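Local coordinates for protein ribosomal RNA methyltransferase, putative (Plasmodium falciparum, PDB 2PLW) that probably methylates ribosomal RNA at the 2'-oxygen of uridine, using bound S-adenosylmethionine as the methyl donor, through this FtsJ-like methyltransferase domain, at residues Y17-K22 / I107-S112; I25-G30 / T137-Q142. All coordinates share one frame; numbering follows the deposited sequence.

Interaction 1: Y17-K22 / I107-S112; sequences YLFLKK and IDIILS
The ring of Phe-19 is met obliquely by two methyl groups, Ile-109 CG2 and Leu-111 CD2, while Tyr-17 CB of its own segment lies at the ring edge, in plane. Phe-19 CE1 comes to 3.8 Å from Leu-111 CD2, and CD1 to 4.1 Å from Ile-109 CG2. The ring owes this position to a first torsion of 46°, which sets CG between the backbone N and the carbonyl carbon. Ile-109 divides its branches: CG2 goes to the ring, whereas CD1, at the end of the longer branch, reaches the backbone, 3.1 Å from Phe-19 O, a tight approach of methyl to carbonyl. The same CD1 lies 4.4 Å from Leu-20 CD2.

In this class I, Rossmann-like methyltransferase fold, strand 107-112 is central to the sheet, and residues 17-22 lead from helix 7-17 into strand 24-29. Asp-14 holds the start of this loop, its OD1 accepting hydrogen bonds from both Phe-19 N and Leu-20 N. Beyond the contact, Leu-111 and Leu-20 also pack on Ile-40 of helix 35-43, and Leu-111 touches Trp-36, a residue that binds S-adenosylmethionine.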
ATOM      1  N   TYR A  17      13.018  -7.412  -1.077  1.00 24.49           N
ATOM      2  CA  TYR A  17      13.055  -6.445   0.016  1.00 24.99           C
ATOM      3  C   TYR A  17      12.758  -7.001   1.402  1.00 24.83           C
ATOM      4  O   TYR A  17      12.947  -6.280   2.386  1.00 25.10           O
ATOM      5  CB  TYR A  17      12.170  -5.235  -0.314  1.00 24.73           C
ATOM      6  CG  TYR A  17      12.610  -4.531  -1.575  1.00 26.20           C
ATOM      7  CD1 TYR A  17      13.689  -3.625  -1.567  1.00 25.96           C
ATOM      8  CD2 TYR A  17      11.962  -4.772  -2.779  1.00 25.05           C
ATOM      9  CE1 TYR A  17      14.083  -2.976  -2.730  1.00 27.71           C
ATOM     10  CE2 TYR A  17      12.351  -4.142  -3.946  1.00 26.40           C
ATOM     11  CZ  TYR A  17      13.413  -3.249  -3.919  1.00 26.64           C
ATOM     12  OH  TYR A  17      13.781  -2.642  -5.093  1.00 30.60           O
ATOM     13  N   LEU A  18      12.314  -8.263   1.474  1.00 24.36           N
ATOM     14  CA  LEU A  18      12.103  -9.026   2.723  1.00 25.18           C
ATOM     15  C   LEU A  18      11.473  -8.250   3.872  1.00 24.79           C
ATOM     16  O   LEU A  18      12.146  -7.930   4.869  1.00 25.45           O
ATOM     17  CB  LEU A  18      13.412  -9.677   3.222  1.00 26.25           C
ATOM     18  CG  LEU A  18      13.882 -11.085   2.806  1.00 28.99           C
ATOM     19  CD1 LEU A  18      12.874 -12.210   3.169  1.00 30.52           C
ATOM     20  CD2 LEU A  18      14.275 -11.119   1.343  1.00 31.27           C
ATOM     21  N   PHE A  19      10.183  -7.966   3.732  1.00 22.74           N
ATOM     22  CA  PHE A  19       9.470  -7.125   4.681  1.00 21.84           C
ATOM     23  C   PHE A  19       8.361  -7.893   5.380  1.00 21.54           C
ATOM     24  O   PHE A  19       7.918  -7.481   6.447  1.00 20.75           O
ATOM     25  CB  PHE A  19       8.929  -5.853   3.992  1.00 20.04           C
ATOM     26  CG  PHE A  19       8.240  -6.114   2.678  1.00 18.64           C
ATOM     27  CD1 PHE A  19       6.892  -6.487   2.656  1.00 17.72           C
ATOM     28  CD2 PHE A  19       8.931  -5.991   1.463  1.00 18.56           C
ATOM     29  CE1 PHE A  19       6.237  -6.724   1.448  1.00 17.44           C
ATOM     30  CE2 PHE A  19       8.284  -6.245   0.247  1.00 17.74           C
ATOM     31  CZ  PHE A  19       6.929  -6.600   0.247  1.00 16.25           C
ATOM     32  N   LEU A  20       7.913  -9.011   4.797  1.00 21.68           N
ATOM     33  CA  LEU A  20       6.840  -9.791   5.408  1.00 22.36           C
ATOM     34  C   LEU A  20       7.386 -10.677   6.513  1.00 24.30           C
ATOM     35  O   LEU A  20       8.026 -11.699   6.254  1.00 25.50           O
ATOM     36  CB  LEU A  20       6.075 -10.622   4.384  1.00 22.27           C
ATOM     37  CG  LEU A  20       5.312  -9.826   3.314  1.00 19.64           C
ATOM     38  CD1 LEU A  20       4.825 -10.760   2.186  1.00 18.22           C
ATOM     39  CD2 LEU A  20       4.116  -9.058   3.921  1.00 20.93           C
ATOM     40  N   LYS A  21       7.113 -10.268   7.746  1.00 24.69           N
ATOM     41  CA  LYS A  21       7.764 -10.829   8.927  1.00 25.70           C
ATOM     42  C   LYS A  21       6.716 -11.103   9.995  1.00 24.16           C
ATOM     43  O   LYS A  21       5.593 -10.591   9.919  1.00 23.62           O
ATOM     44  CB  LYS A  21       8.803  -9.837   9.455  1.00 25.48           C
ATOM     45  CG  LYS A  21      10.077  -9.746   8.609  1.00 28.18           C
ATOM     46  CD  LYS A  21      11.048  -8.642   9.049  1.00 28.60           C
ATOM     47  CE  LYS A  21      10.555  -7.246   8.621  1.00 31.36           C
ATOM     48  NZ  LYS A  21      11.578  -6.138   8.515  1.00 32.05           N
ATOM     49  N   LYS A  22       7.096 -11.892  10.997  1.00 22.96           N
ATOM     50  CA  LYS A  22       6.200 -12.238  12.094  1.00 22.98           C
ATOM     51  C   LYS A  22       5.823 -11.024  12.949  1.00 21.18           C
ATOM     52  O   LYS A  22       6.578 -10.065  13.033  1.00 22.14           O
ATOM     53  CB  LYS A  22       6.833 -13.334  12.970  1.00 22.79           C
ATOM     54  CG  LYS A  22       8.065 -12.896  13.733  1.00 24.65           C
ATOM     55  CD  LYS A  22       8.537 -14.006  14.681  1.00 25.62           C
ATOM     56  CE  LYS A  22       9.675 -13.538  15.584  1.00 29.74           C
ATOM     57  NZ  LYS A  22      10.961 -13.186  14.875  1.00 34.86           N
ATOM     58  N   ILE A 107       0.294   0.633  12.027  1.00 14.02           N
ATOM     59  CA  ILE A 107       0.377  -0.416  11.045  1.00 13.46           C
ATOM     60  C   ILE A 107       1.844  -0.551  10.633  1.00 12.41           C
ATOM     61  O   ILE A 107       2.453   0.420  10.271  1.00 12.58           O
ATOM     62  CB  ILE A 107      -0.487  -0.038   9.797  1.00 12.09           C
ATOM     63  CG1 ILE A 107      -1.952   0.170  10.217  1.00 12.96           C
ATOM     64  CG2 ILE A 107      -0.408  -1.119   8.717  1.00 12.46           C
ATOM     65  CD1 ILE A 107      -2.855   0.462   9.078  1.00 12.08           C
ATOM     66  N   ASP A 108       2.398  -1.753  10.687  1.00 12.99           N
ATOM     67  CA  ASP A 108       3.818  -1.937  10.400  1.00 12.41           C
ATOM     68  C   ASP A 108       4.235  -1.938   8.936  1.00 12.84           C
ATOM     69  O   ASP A 108       5.362  -1.537   8.605  1.00 13.19           O
ATOM     70  CB  ASP A 108       4.294  -3.226  11.058  1.00 13.65           C
ATOM     71  CG  ASP A 108       4.055  -3.220  12.538  1.00 15.06           C
ATOM     72  OD1 ASP A 108       4.748  -2.461  13.225  1.00 20.57           O
ATOM     73  OD2 ASP A 108       3.129  -3.918  13.008  1.00 15.08           O
ATOM     74  N   ILE A 109       3.350  -2.436   8.078  1.00 11.65           N
ATOM     75  CA  ILE A 109       3.626  -2.557   6.666  1.00 12.65           C
ATOM     76  C   ILE A 109       2.404  -2.091   5.915  1.00 11.91           C
ATOM     77  O   ILE A 109       1.295  -2.621   6.120  1.00 12.61           O
ATOM     78  CB  ILE A 109       3.958  -4.022   6.261  1.00 12.68           C
ATOM     79  CG1 ILE A 109       5.109  -4.567   7.106  1.00 13.18           C
ATOM     80  CG2 ILE A 109       4.262  -4.093   4.779  1.00 13.97           C
ATOM     81  CD1 ILE A 109       5.243  -6.121   7.051  1.00 14.96           C
ATOM     82  N   ILE A 110       2.593  -1.061   5.104  1.00 11.21           N
ATOM     83  CA  ILE A 110       1.495  -0.569   4.286  1.00 11.50           C
ATOM     84  C   ILE A 110       1.902  -0.730   2.830  1.00 11.45           C
ATOM     85  O   ILE A 110       2.901  -0.173   2.396  1.00 11.72           O
ATOM     86  CB  ILE A 110       1.133   0.885   4.629  1.00 12.16           C
ATOM     87  CG1 ILE A 110       0.578   0.972   6.057  1.00 12.70           C
ATOM     88  CG2 ILE A 110       0.077   1.424   3.639  1.00 12.44           C
ATOM     89  CD1 ILE A 110       0.350   2.449   6.516  1.00 12.13           C
ATOM     90  N   LEU A 111       1.110  -1.508   2.112  1.00 11.43           N
ATOM     91  CA  LEU A 111       1.345  -1.812   0.702  1.00 12.61           C
ATOM     92  C   LEU A 111       0.211  -1.216  -0.125  1.00 12.43           C
ATOM     93  O   LEU A 111      -0.951  -1.247   0.281  1.00 13.60           O
ATOM     94  CB  LEU A 111       1.364  -3.329   0.469  1.00 13.28           C
ATOM     95  CG  LEU A 111       2.262  -4.168   1.395  1.00 13.06           C
ATOM     96  CD1 LEU A 111       2.054  -5.678   1.224  1.00 14.28           C
ATOM     97  CD2 LEU A 111       3.741  -3.822   1.196  1.00 12.41           C
ATOM     98  N   SER A 112       0.551  -0.691  -1.290  1.00 12.74           N
ATOM     99  CA  SER A 112      -0.469  -0.269  -2.224  1.00 12.94           C
ATOM    100  C   SER A 112      -0.163  -0.741  -3.633  1.00 13.61           C
ATOM    101  O   SER A 112       0.868  -0.391  -4.215  1.00 13.60           O
ATOM    102  CB  SER A 112      -0.647   1.250  -2.209  1.00 14.19           C
ATOM    103  OG  SER A 112      -1.472   1.630  -3.279  1.00 14.95           O
TER

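Interaction 2: I25-G30 / T137-Q142. With SAM (S-adenosylmethionine), chain C.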
ATOM      1  N   ILE A  25       1.501  -5.903  11.785  1.00 13.91           N
ATOM      2  CA  ILE A  25       0.183  -5.563  11.256  1.00 13.65           C
ATOM      3  C   ILE A  25       0.433  -5.074   9.821  1.00 12.35           C
ATOM      4  O   ILE A  25       1.245  -4.182   9.592  1.00 12.79           O
ATOM      5  CB  ILE A  25      -0.504  -4.493  12.105  1.00 13.48           C
ATOM      6  CG1 ILE A  25      -0.766  -5.036  13.522  1.00 14.63           C
ATOM      7  CG2 ILE A  25      -1.807  -4.062  11.447  1.00 13.90           C
ATOM      8  CD1 ILE A  25      -1.510  -4.029  14.448  1.00 16.04           C
ATOM      9  N   ILE A  26      -0.300  -5.641   8.877  1.00 11.97           N
ATOM     10  CA  ILE A  26      -0.074  -5.408   7.438  1.00 12.22           C
ATOM     11  C   ILE A  26      -1.357  -4.936   6.754  1.00 12.27           C
ATOM     12  O   ILE A  26      -2.416  -5.556   6.871  1.00 11.91           O
ATOM     13  CB  ILE A  26       0.432  -6.693   6.758  1.00 12.52           C
ATOM     14  CG1 ILE A  26       1.688  -7.204   7.468  1.00 13.84           C
ATOM     15  CG2 ILE A  26       0.790  -6.438   5.285  1.00 14.31           C
ATOM     16  CD1 ILE A  26       1.875  -8.696   7.295  1.00 16.17           C
ATOM     17  N   LEU A  27      -1.246  -3.822   6.033  1.00 11.96           N
ATOM     18  CA  LEU A  27      -2.368  -3.270   5.275  1.00 12.62           C
ATOM     19  C   LEU A  27      -2.071  -3.317   3.788  1.00 12.42           C
ATOM     20  O   LEU A  27      -1.022  -2.880   3.344  1.00 12.57           O
ATOM     21  CB  LEU A  27      -2.621  -1.822   5.693  1.00 11.72           C
ATOM     22  CG  LEU A  27      -3.691  -1.059   4.898  1.00 12.48           C
ATOM     23  CD1 LEU A  27      -5.049  -1.691   5.053  1.00 13.45           C
ATOM     24  CD2 LEU A  27      -3.744   0.394   5.342  1.00 13.99           C
ATOM     25  N   ASP A  28      -3.046  -3.795   3.024  1.00 13.04           N
ATOM     26  CA  ASP A  28      -2.911  -4.009   1.599  1.00 13.38           C
ATOM     27  C   ASP A  28      -3.947  -3.120   0.935  1.00 13.05           C
ATOM     28  O   ASP A  28      -5.144  -3.420   1.005  1.00 11.98           O
ATOM     29  CB  ASP A  28      -3.195  -5.484   1.310  1.00 14.10           C
ATOM     30  CG  ASP A  28      -3.162  -5.819  -0.162  1.00 17.22           C
ATOM     31  OD1 ASP A  28      -2.449  -5.149  -0.923  1.00 21.01           O
ATOM     32  OD2 ASP A  28      -3.889  -6.766  -0.564  1.00 20.89           O
ATOM     33  N   ILE A  29      -3.491  -2.016   0.350  1.00 12.23           N
ATOM     34  CA  ILE A  29      -4.396  -1.035  -0.243  1.00 13.02           C
ATOM     35  C   ILE A  29      -4.589  -1.371  -1.713  1.00 13.61           C
ATOM     36  O   ILE A  29      -3.619  -1.725  -2.398  1.00 14.54           O
ATOM     37  CB  ILE A  29      -3.845   0.393  -0.101  1.00 13.22           C
ATOM     38  CG1 ILE A  29      -3.651   0.725   1.386  1.00 12.72           C
ATOM     39  CG2 ILE A  29      -4.807   1.413  -0.805  1.00 13.54           C
ATOM     40  CD1 ILE A  29      -3.071   2.105   1.617  1.00 14.88           C
ATOM     41  N   GLY A  30      -5.835  -1.273  -2.178  1.00 13.82           N
ATOM     42  CA  GLY A  30      -6.183  -1.704  -3.533  1.00 13.92           C
ATOM     43  C   GLY A  30      -6.154  -3.224  -3.598  1.00 14.81           C
ATOM     44  O   GLY A  30      -5.519  -3.779  -4.474  1.00 15.22           O
ATOM     45  N   THR A 137      -0.219   8.302   0.268  1.00 12.90           N
ATOM     46  CA  THR A 137       0.887   8.724   1.155  1.00 13.02           C
ATOM     47  C   THR A 137       0.410   9.540   2.384  1.00 13.17           C
ATOM     48  O   THR A 137       0.828   9.298   3.505  1.00 12.92           O
ATOM     49  CB  THR A 137       1.948   9.480   0.337  1.00 13.71           C
ATOM     50  OG1 THR A 137       2.414   8.608  -0.710  1.00 13.58           O
ATOM     51  CG2 THR A 137       3.131   9.978   1.225  1.00 13.22           C
ATOM     52  N   HIS A 138      -0.529  10.455   2.148  1.00 12.16           N
ATOM     53  CA  HIS A 138      -1.116  11.243   3.225  1.00 13.43           C
ATOM     54  C   HIS A 138      -1.822  10.358   4.248  1.00 13.21           C
ATOM     55  O   HIS A 138      -1.707  10.584   5.447  1.00 13.44           O
ATOM     56  CB  HIS A 138      -2.094  12.248   2.627  1.00 13.41           C
ATOM     57  CG  HIS A 138      -2.682  13.171   3.641  1.00 16.45           C
ATOM     58  ND1 HIS A 138      -2.005  14.267   4.132  1.00 21.47           N
ATOM     59  CD2 HIS A 138      -3.876  13.143   4.278  1.00 16.20           C
ATOM     60  CE1 HIS A 138      -2.761  14.881   5.025  1.00 20.72           C
ATOM     61  NE2 HIS A 138      -3.900  14.219   5.133  1.00 19.05           N
ATOM     62  N   PHE A 139      -2.564   9.363   3.759  1.00 12.50           N
ATOM     63  CA  PHE A 139      -3.249   8.413   4.614  1.00 12.53           C
ATOM     64  C   PHE A 139      -2.205   7.547   5.367  1.00 12.90           C
ATOM     65  O   PHE A 139      -2.286   7.335   6.594  1.00 12.12           O
ATOM     66  CB  PHE A 139      -4.202   7.580   3.758  1.00 14.04           C
ATOM     67  CG  PHE A 139      -4.664   6.327   4.419  1.00 13.10           C
ATOM     68  CD1 PHE A 139      -5.718   6.356   5.309  1.00 15.19           C
ATOM     69  CD2 PHE A 139      -3.995   5.126   4.197  1.00 15.96           C
ATOM     70  CE1 PHE A 139      -6.150   5.206   5.932  1.00 15.79           C
ATOM     71  CE2 PHE A 139      -4.415   3.948   4.826  1.00 20.21           C
ATOM     72  CZ  PHE A 139      -5.493   3.992   5.690  1.00 17.87           C
ATOM     73  N   MET A 140      -1.196   7.086   4.633  1.00 13.66           N
ATOM     74  CA  MET A 140      -0.104   6.258   5.204  1.00 14.01           C
ATOM     75  C   MET A 140       0.558   6.932   6.413  1.00 14.69           C
ATOM     76  O   MET A 140       0.765   6.311   7.474  1.00 13.79           O
ATOM     77  CB  MET A 140       0.933   5.928   4.093  1.00 14.48           C
ATOM     78  CG  MET A 140       2.273   5.279   4.637  1.00 15.10           C
ATOM     79  SD  MET A 140       3.417   6.365   5.355  1.00 18.77           S
ATOM     80  CE  MET A 140       3.870   7.403   3.971  1.00 17.67           C
ATOM     81  N   GLU A 141       0.875   8.214   6.265  1.00 14.87           N
ATOM     82  CA  GLU A 141       1.524   8.961   7.325  1.00 16.03           C
ATOM     83  C   GLU A 141       0.769   8.924   8.642  1.00 15.41           C
ATOM     84  O   GLU A 141       1.380   9.006   9.717  1.00 16.14           O
ATOM     85  CB  GLU A 141       1.645  10.417   6.919  1.00 16.63           C
ATOM     86  CG  GLU A 141       2.871  10.801   6.148  1.00 23.65           C
ATOM     87  CD  GLU A 141       3.145  12.273   6.359  1.00 29.17           C
ATOM     88  OE1 GLU A 141       2.287  13.076   5.946  1.00 29.46           O
ATOM     89  OE2 GLU A 141       4.173  12.622   6.998  1.00 32.60           O
ATOM     90  N   GLN A 142      -0.562   8.846   8.561  1.00 13.21           N
ATOM     91  CA  GLN A 142      -1.400   8.809   9.764  1.00 13.14           C
ATOM     92  C   GLN A 142      -1.318   7.483  10.467  1.00 13.37           C
ATOM     93  O   GLN A 142      -1.376   7.449  11.693  1.00 14.43           O
ATOM     94  CB  GLN A 142      -2.863   9.101   9.399  1.00 12.54           C
ATOM     95  CG  GLN A 142      -3.063  10.491   8.749  1.00 12.52           C
ATOM     96  CD  GLN A 142      -4.445  10.639   8.124  1.00 12.16           C
ATOM     97  OE1 GLN A 142      -5.457  10.347   8.752  1.00 13.29           O
ATOM     98  NE2 GLN A 142      -4.480  11.043   6.861  1.00 12.93           N
TER
HETATM   99  N   SAM C 203      -3.061  -6.311  -5.588  1.00 21.44           N
HETATM  100  CA  SAM C 203      -4.412  -6.818  -6.004  1.00 21.54           C
HETATM  101  C   SAM C 203      -4.469  -8.347  -5.992  1.00 21.26           C
HETATM  102  O   SAM C 203      -3.414  -8.982  -5.961  1.00 21.25           O
HETATM  103  OXT SAM C 203      -5.534  -8.977  -5.984  1.00 20.36           O
HETATM  104  CB  SAM C 203      -4.755  -6.269  -7.395  1.00 21.36           C
HETATM  105  CG  SAM C 203      -5.028  -4.771  -7.267  1.00 23.28           C
HETATM  106  SD  SAM C 203      -5.843  -4.015  -8.686  1.00 28.18           S
HETATM  107  CE  SAM C 203      -4.471  -4.090  -9.848  1.00 27.41           C
HETATM  108  C5' SAM C 203      -5.862  -2.259  -8.237  1.00 22.22           C
HETATM  109  C4' SAM C 203      -6.998  -1.959  -7.258  1.00 17.87           C
HETATM  110  O4' SAM C 203      -6.811  -0.632  -6.759  1.00 18.07           O
HETATM  111  C3' SAM C 203      -8.426  -2.008  -7.856  1.00 18.91           C
HETATM  112  O3' SAM C 203      -9.165  -3.084  -7.320  1.00 18.51           O
HETATM  113  C2' SAM C 203      -9.042  -0.655  -7.468  1.00 17.51           C
HETATM  114  O2' SAM C 203     -10.402  -0.676  -7.047  1.00 17.29           O
HETATM  115  C1' SAM C 203      -8.113  -0.198  -6.357  1.00 15.81           C
HETATM  116  N9  SAM C 203      -8.089   1.241  -6.092  1.00 18.72           N
HETATM  117  C8  SAM C 203      -7.839   2.279  -6.966  1.00 18.33           C
HETATM  118  N7  SAM C 203      -7.878   3.439  -6.278  1.00 16.83           N
HETATM  119  C5  SAM C 203      -8.144   3.146  -4.978  1.00 17.67           C
HETATM  120  C6  SAM C 203      -8.290   3.926  -3.830  1.00 17.20           C
HETATM  121  N6  SAM C 203      -8.174   5.246  -3.877  1.00 16.52           N
HETATM  122  N1  SAM C 203      -8.554   3.331  -2.623  1.00 18.26           N
HETATM  123  C2  SAM C 203      -8.678   1.958  -2.513  1.00 18.01           C
HETATM  124  N3  SAM C 203      -8.520   1.178  -3.644  1.00 16.31           N
HETATM  125  C4  SAM C 203      -8.276   1.768  -4.849  1.00 17.56           C
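One turn of helix away from Phe-139, the side chain that meets Leu-27 and Ile-29, the amide nitrogen Gln-142 NE2 is gripped by two backbone carbonyls, His-138 O and Asn-78 O. The first of these bonds, from NE2 to His-138 O, is 3.1 Å long and bent, with an angle of 149° at the hydrogen; the donor sits above the carbonyl plane.

The contact with the strand rests on the Phe-139 ring. Its CE2 lies 3.7 Å from Leu-27 CD2, a methyl that arrives at the ring edge, near the ring plane. Ile-29 CD1 approaches the same carbon obliquely, at 3.9 Å. Phe-139 carries CG anti to its backbone nitrogen (chi1 163°), which sends the ring from the helix down onto the sheet. Beside the strand contact, the ring also touches Ile-72, whose backbone N binds S-adenosylmethionine, and it meets the ring of Tyr-143.

Strand 24-29 is the first strand of the Rossmann-like fold, and its end leads into the cofactor site. Gly-30, with positive phi, turns the chain out of the strand, and its O lies 3.0 Å from CG of S-adenosylmethionine.

No hydrogen bond joins 25-30 to 137-142, and the ring of Phe-139 meets the strand through apolar contacts alone, whereas the cofactor end is polar: the CG near Gly-30 O is bonded to the sulfonium sulfur, whose positive charge probably polarises the CG hydrogens toward that carbonyl.

In the fold
Both contacts are buried and apolar, without a hydrogen bond across either, and they lie on opposite faces of one sheet. Interaction 1 packs the connection between helix 7-17 and strand 24-29 against strand 107-112; interaction 2 sets helix 122-143 over strand 24-29. The two strands are parallel neighbours, probably hydrogen-bonded at Leu-111 O to Ile-29 N (2.7 Å) and Ile-109 O to Leu-27 N (2.8 Å), so the two contacts share one sheet and meet through these neighbouring strands. A phenylalanine is central to each, but it comes from a loop in interaction 1 and from a helix in interaction 2. Only interaction 2 includes a residue of the cofactor pocket, while interaction 1 borders that site through Trp-36.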